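Local coordinates for protein alanine dehydrogenase (Archaeoglobus fulgidus, PDB 1OMO) that catalyses the reversible NAD(+)-dependent oxidative deamination of L-alanine to pyruvate and ammonium, working as a homodimer that does not accept NADP(+), at residues F128-C133 with G151-Y156; D189-T194 with T211-I216. All coordinates share one frame; numbering follows the deposited sequence.

Contact 1 (F128-C133 with G151-Y156); sequences FGFIGC and GEVKAY. With NAD (nicotinamide-adenine-dinucleotide), chain D.
The first beta-alpha-beta unit of the NAD-binding Rossmann domain is closed by five backbone hydrogen bonds between parallel strands 127-131 and 152-156. The ladder starts at F128 N to E152 O, 2.8 Å and almost straight (178°), continues through K154 N to F128 O, F130 N to K154 O and Y156 N to F130 O, and ends beyond the first strand with G132 N on Y156 O at 2.8 Å. On the face carrying F128, F130, V153 and A155, F130 CD1 meets V153 CG1 at 4.1 Å, the two side chains crossing at a slant, and the F130 ring also meets that of F166 on helix 160-172. C133 turns back over this face: with SG beside its own backbone N (chi1 -61°), it sets SG 3.6 Å from A155 CB. The other face bears I131 and Y156, where I131 CG2 comes to the edge of the tyrosine ring, 4.3 Å from CD1. Y156 CG lies anti to the backbone N (chi1 169°), and CE1 reaches 3.2 Å from C2A of the NAD adenine. G132, whose backbone angles by themselves call for glycine, brings its CA to 3.9 Å from N3A of the adenine, as expected at the glycine-rich turn of a dinucleotide-binding Rossmann fold.

Contact 2 (D189-T194 with T211-I216); sequences DVLVTT and THINAI. With NAD (nicotinamide-adenine-dinucleotide), chain D.
T211 lies against the backbone carbonyl of D189, its CG2 3.7 Å from D189 O, while its hydroxyl lies between the carbonyl oxygens of E208 and C188, which must share its single proton. H212 N then takes D189 O at 2.8 Å, and the carbonyl of H212 receives L191 N. The imidazole shares a face with V190, whose CG1 comes to the ring edge, 4.2 Å from CD2. Both ring nitrogens are engaged: ND1 with T286 OG1, and NE2 as donor to N214 OD1 at 2.7 Å, a bond that lies in the ring plane but rises 51° out of the amide plane. On the reverse face I213 packs its CG1 against L191 CB; its CG2, anti to the backbone N, drops to 3.4 Å from L191 O and also borders T193 CG2. Strands 190-193 and 212-215 run parallel, their axes at 15° to each other, as neighbours in the middle of the Rossmann sheet. N214 N bonds to L191 O and its carbonyl accepts T193 N, while ND2 donates to G113 O of helix 102-120; with OD1 held by the histidine, the buried amide is fixed in rotation. A215 meets the hydroxyl of T193, OG1 standing 3.4 Å from A215 CA; this hydroxyl has a further, weak bond to E225, a sodium ligand. I216 N closes the ladder on T193 O, and its CB packs 3.5 Å from the same carbonyl oxygen, while I216 O faces the carboxamide N7N of NAD at 3.6 Å.

How the contacts relate
Contact 1 and contact 2 are adjacent parts of one parallel sheet, their centres about 9 Å apart. Along the chain contact 1 is completed before contact 2 begins, yet strands 127-131 and 190-193 lie side by side, giving the local order 152-156, 127-131, 190-193, 212-215. Probable backbone hydrogen bonds join them, V192 N to G129 O and T194 N to I131 O at 2.8 Å each, and F128 packs on V190. Helix 135-147 lies over side chains of both contacts. Their C-terminal ends face the same NAD: contact 1 meets the adenosine half, while contact 2 reaches from the adenosine ribose (T194) to the nicotinamide (I216), so the extended dinucleotide lies across the C-terminal ends of the strands, as in Rossmann-fold dehydrogenases.

Contact 1 (F128-C133 with G151-Y156)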
# COMPACT_ATOMS: atom_id res chain seq x y z
N PHE A 128 -35.42 12.90 7.09
CA PHE A 128 -33.98 12.72 7.04
C PHE A 128 -33.26 13.97 7.44
O PHE A 128 -33.45 15.02 6.84
CB PHE A 128 -33.55 12.32 5.62
CG PHE A 128 -33.98 10.92 5.24
CD1 PHE A 128 -35.33 10.63 5.01
CD2 PHE A 128 -33.05 9.89 5.17
CE1 PHE A 128 -35.74 9.32 4.73
CE2 PHE A 128 -33.47 8.58 4.90
CZ PHE A 128 -34.82 8.31 4.68
N GLY A 129 -32.43 13.85 8.47
CA GLY A 129 -31.64 14.97 8.94
C GLY A 129 -30.16 14.86 8.56
O GLY A 129 -29.55 13.78 8.60
N PHE A 130 -29.57 15.99 8.17
CA PHE A 130 -28.18 16.03 7.80
C PHE A 130 -27.39 17.05 8.63
O PHE A 130 -27.69 18.26 8.66
CB PHE A 130 -28.03 16.37 6.32
CG PHE A 130 -28.54 15.29 5.40
CD1 PHE A 130 -29.92 15.13 5.20
CD2 PHE A 130 -27.65 14.44 4.74
CE1 PHE A 130 -30.41 14.12 4.34
CE2 PHE A 130 -28.13 13.42 3.87
CZ PHE A 130 -29.51 13.27 3.68
N ILE A 131 -26.39 16.55 9.36
CA ILE A 131 -25.51 17.41 10.13
C ILE A 131 -24.27 17.45 9.24
O ILE A 131 -23.51 16.48 9.21
CB ILE A 131 -25.14 16.80 11.48
CG1 ILE A 131 -26.41 16.47 12.27
CG2 ILE A 131 -24.28 17.76 12.24
CD1 ILE A 131 -27.33 17.67 12.45
N GLY A 132 -24.08 18.55 8.53
CA GLY A 132 -22.97 18.71 7.62
C GLY A 132 -23.58 18.64 6.22
O GLY A 132 -24.29 17.68 5.90
N CYS A 133 -23.33 19.64 5.39
CA CYS A 133 -23.91 19.65 4.05
C CYS A 133 -22.86 19.82 2.97
O CYS A 133 -23.08 20.53 1.99
CB CYS A 133 -24.98 20.76 3.93
SG CYS A 133 -26.40 20.59 5.10
N GLY A 151 -39.48 11.88 2.76
CA GLY A 151 -40.57 12.79 3.03
C GLY A 151 -40.13 14.22 3.29
O GLY A 151 -40.70 15.14 2.73
N GLU A 152 -39.10 14.37 4.11
CA GLU A 152 -38.59 15.68 4.45
C GLU A 152 -37.11 15.69 4.79
O GLU A 152 -36.61 14.75 5.41
CB GLU A 152 -39.35 16.25 5.65
CG GLU A 152 -38.90 17.65 6.00
CD GLU A 152 -39.35 18.08 7.39
OE1 GLU A 152 -39.13 19.25 7.77
OE2 GLU A 152 -39.93 17.24 8.10
N VAL A 153 -36.43 16.76 4.40
CA VAL A 153 -35.01 16.92 4.67
C VAL A 153 -34.80 18.13 5.58
O VAL A 153 -35.34 19.21 5.32
CB VAL A 153 -34.20 17.08 3.35
CG1 VAL A 153 -32.78 17.65 3.64
CG2 VAL A 153 -34.11 15.70 2.65
N LYS A 154 -34.06 17.93 6.66
CA LYS A 154 -33.72 19.00 7.59
C LYS A 154 -32.19 19.15 7.52
O LYS A 154 -31.47 18.24 7.92
CB LYS A 154 -34.17 18.60 8.99
CG LYS A 154 -35.69 18.34 9.04
CD LYS A 154 -36.10 17.66 10.33
CE LYS A 154 -36.92 18.53 11.22
NZ LYS A 154 -37.24 17.75 12.44
N ALA A 155 -31.70 20.29 7.02
CA ALA A 155 -30.26 20.47 6.85
C ALA A 155 -29.52 21.51 7.68
O ALA A 155 -29.89 22.67 7.72
CB ALA A 155 -29.99 20.73 5.37
N TYR A 156 -28.44 21.09 8.31
CA TYR A 156 -27.64 21.99 9.12
C TYR A 156 -26.16 21.97 8.80
O TYR A 156 -25.55 20.90 8.75
CB TYR A 156 -27.76 21.68 10.61
CG TYR A 156 -26.72 22.43 11.44
CD1 TYR A 156 -25.53 21.81 11.86
CD2 TYR A 156 -26.91 23.79 11.78
CE1 TYR A 156 -24.56 22.51 12.59
CE2 TYR A 156 -25.94 24.50 12.50
CZ TYR A 156 -24.77 23.86 12.90
OH TYR A 156 -23.81 24.58 13.59
PA NAD D . -16.50 18.86 3.10
O1A NAD D . -15.48 19.76 3.71
O2A NAD D . -17.00 19.16 1.68
O5B NAD D . -17.87 18.55 3.97
C5B NAD D . -17.95 18.77 5.44
C4B NAD D . -19.06 19.82 5.67
O4B NAD D . -19.10 19.93 7.16
C3B NAD D . -18.76 21.33 5.22
O3B NAD D . -19.83 21.84 4.33
C2B NAD D . -18.61 22.14 6.53
O2B NAD D . -18.89 23.49 6.53
C1B NAD D . -19.45 21.26 7.50
N9A NAD D . -19.04 21.35 8.87
C8A NAD D . -17.79 21.43 9.46
N7A NAD D . -17.84 21.48 10.78
C5A NAD D . -19.11 21.44 11.14
C6A NAD D . -19.76 21.45 12.45
N6A NAD D . -19.08 21.54 13.56
N1A NAD D . -21.15 21.38 12.41
C2A NAD D . -21.87 21.29 11.27
N3A NAD D . -21.29 21.29 9.98
C4A NAD D . -19.91 21.34 9.97
O3 NAD D . -16.18 17.23 3.12
PN NAD D . -16.95 15.84 2.52
O1N NAD D . -18.33 16.25 2.05
O2N NAD D . -15.99 15.09 1.62
O5D NAD D . -17.11 15.04 3.99
C5D NAD D . -15.76 15.17 4.79
C4D NAD D . -15.73 14.32 6.02
O4D NAD D . -16.03 12.88 5.58
C3D NAD D . -14.35 14.22 6.74
O3D NAD D . -14.49 13.89 8.13
C2D NAD D . -13.69 13.11 5.91
O2D NAD D . -12.44 12.71 6.37
C1D NAD D . -14.87 12.02 5.90
N1N NAD D . -14.95 11.00 4.81
C2N NAD D . -15.12 9.64 5.33
C3N NAD D . -15.40 8.66 4.31
C7N NAD D . -15.57 7.14 4.91
O7N NAD D . -15.35 6.16 4.13
N7N NAD D . -15.96 7.00 6.22
C4N NAD D . -15.53 8.89 2.92
C5N NAD D . -15.35 10.28 2.55
C6N NAD D . -15.07 11.31 3.47

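Contact 2 (D189-T194 with T211-I216)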
# COMPACT_ATOMS: atom_id res chain seq x y z
N ASP A 189 -35.89 10.48 11.54
CA ASP A 189 -35.89 9.00 11.61
C ASP A 189 -34.48 8.46 11.23
O ASP A 189 -34.02 7.46 11.78
CB ASP A 189 -36.94 8.42 10.66
CG ASP A 189 -38.32 9.08 10.81
OD1 ASP A 189 -38.81 9.19 11.96
OD2 ASP A 189 -38.90 9.50 9.78
N VAL A 190 -33.82 9.14 10.30
CA VAL A 190 -32.48 8.80 9.80
C VAL A 190 -31.66 10.09 9.87
O VAL A 190 -32.01 11.10 9.24
CB VAL A 190 -32.55 8.28 8.32
CG1 VAL A 190 -31.13 8.01 7.76
CG2 VAL A 190 -33.40 6.98 8.27
N LEU A 191 -30.58 10.05 10.65
CA LEU A 191 -29.70 11.20 10.83
C LEU A 191 -28.31 10.87 10.24
O LEU A 191 -27.67 9.91 10.64
CB LEU A 191 -29.58 11.51 12.34
CG LEU A 191 -28.61 12.61 12.83
CD1 LEU A 191 -29.02 13.98 12.28
CD2 LEU A 191 -28.58 12.64 14.37
N VAL A 192 -27.88 11.68 9.27
CA VAL A 192 -26.60 11.52 8.58
C VAL A 192 -25.57 12.57 9.07
O VAL A 192 -25.68 13.73 8.69
CB VAL A 192 -26.79 11.77 7.07
CG1 VAL A 192 -25.49 11.53 6.34
CG2 VAL A 192 -27.92 10.91 6.53
N THR A 193 -24.59 12.19 9.89
CA THR A 193 -23.59 13.16 10.35
C THR A 193 -22.39 13.07 9.41
O THR A 193 -21.80 12.04 9.24
CB THR A 193 -23.19 12.93 11.80
OG1 THR A 193 -22.48 11.71 11.90
CG2 THR A 193 -24.45 12.89 12.72
N THR A 194 -22.00 14.19 8.83
CA THR A 194 -20.97 14.17 7.83
C THR A 194 -19.86 15.21 8.04
O THR A 194 -19.16 15.61 7.10
CB THR A 194 -21.74 14.34 6.49
OG1 THR A 194 -21.25 13.43 5.51
CG2 THR A 194 -21.68 15.70 6.02
N THR A 211 -34.34 6.37 15.98
CA THR A 211 -33.49 7.01 15.00
C THR A 211 -32.34 6.12 14.53
O THR A 211 -31.73 5.38 15.32
CB THR A 211 -32.84 8.30 15.56
OG1 THR A 211 -33.85 9.15 16.11
CG2 THR A 211 -32.08 9.04 14.44
N HIS A 212 -32.08 6.15 13.23
CA HIS A 212 -30.94 5.44 12.70
C HIS A 212 -29.92 6.51 12.31
O HIS A 212 -30.23 7.39 11.54
CB HIS A 212 -31.24 4.65 11.45
CG HIS A 212 -30.00 4.22 10.77
ND1 HIS A 212 -29.10 3.36 11.36
CD2 HIS A 212 -29.39 4.70 9.66
CE1 HIS A 212 -27.99 3.33 10.66
NE2 HIS A 212 -28.14 4.14 9.62
N ILE A 213 -28.71 6.41 12.83
CA ILE A 213 -27.69 7.39 12.52
C ILE A 213 -26.58 6.85 11.62
O ILE A 213 -25.93 5.85 11.93
CB ILE A 213 -27.01 7.92 13.81
CG1 ILE A 213 -28.05 8.42 14.79
CG2 ILE A 213 -26.05 9.09 13.47
CD1 ILE A 213 -27.44 8.80 16.13
N ASN A 214 -26.39 7.50 10.49
CA ASN A 214 -25.29 7.12 9.64
C ASN A 214 -24.19 8.06 10.13
O ASN A 214 -24.25 9.26 9.86
CB ASN A 214 -25.60 7.39 8.17
CG ASN A 214 -26.11 6.16 7.44
OD1 ASN A 214 -26.18 5.07 7.99
ND2 ASN A 214 -26.48 6.35 6.20
N ALA A 215 -23.25 7.54 10.92
CA ALA A 215 -22.15 8.38 11.44
C ALA A 215 -20.99 8.23 10.45
O ALA A 215 -20.24 7.25 10.52
CB ALA A 215 -21.75 7.90 12.82
N ILE A 216 -20.87 9.20 9.53
CA ILE A 216 -19.87 9.17 8.45
C ILE A 216 -18.60 10.02 8.59
O ILE A 216 -17.53 9.64 8.10
CB ILE A 216 -20.50 9.60 7.04
CG1 ILE A 216 -21.87 8.95 6.80
CG2 ILE A 216 -19.59 9.12 5.87
CD1 ILE A 216 -21.80 7.43 6.67
PA NAD D . -16.50 18.86 3.10
O1A NAD D . -15.48 19.76 3.71
O2A NAD D . -17.00 19.16 1.68
O5B NAD D . -17.87 18.55 3.97
C5B NAD D . -17.95 18.77 5.44
C4B NAD D . -19.06 19.82 5.67
O4B NAD D . -19.10 19.93 7.16
C3B NAD D . -18.76 21.33 5.22
O3B NAD D . -19.83 21.84 4.33
C2B NAD D . -18.61 22.14 6.53
O2B NAD D . -18.89 23.49 6.53
C1B NAD D . -19.45 21.26 7.50
N9A NAD D . -19.04 21.35 8.87
C8A NAD D . -17.79 21.43 9.46
N7A NAD D . -17.84 21.48 10.78
C5A NAD D . -19.11 21.44 11.14
C6A NAD D . -19.76 21.45 12.45
N6A NAD D . -19.08 21.54 13.56
N1A NAD D . -21.15 21.38 12.41
C2A NAD D . -21.87 21.29 11.27
N3A NAD D . -21.29 21.29 9.98
C4A NAD D . -19.91 21.34 9.97
O3 NAD D . -16.18 17.23 3.12
PN NAD D . -16.95 15.84 2.52
O1N NAD D . -18.33 16.25 2.05
O2N NAD D . -15.99 15.09 1.62
O5D NAD D . -17.11 15.04 3.99
C5D NAD D . -15.76 15.17 4.79
C4D NAD D . -15.73 14.32 6.02
O4D NAD D . -16.03 12.88 5.58
C3D NAD D . -14.35 14.22 6.74
O3D NAD D . -14.49 13.89 8.13
C2D NAD D . -13.69 13.11 5.91
O2D NAD D . -12.44 12.71 6.37
C1D NAD D . -14.87 12.02 5.90
N1N NAD D . -14.95 11.00 4.81
C2N NAD D . -15.12 9.64 5.33
C3N NAD D . -15.40 8.66 4.31
C7N NAD D . -15.57 7.14 4.91
O7N NAD D . -15.35 6.16 4.13
N7N NAD D . -15.96 7.00 6.22
C4N NAD D . -15.53 8.89 2.92
C5N NAD D . -15.35 10.28 2.55
C6N NAD D . -15.07 11.31 3.47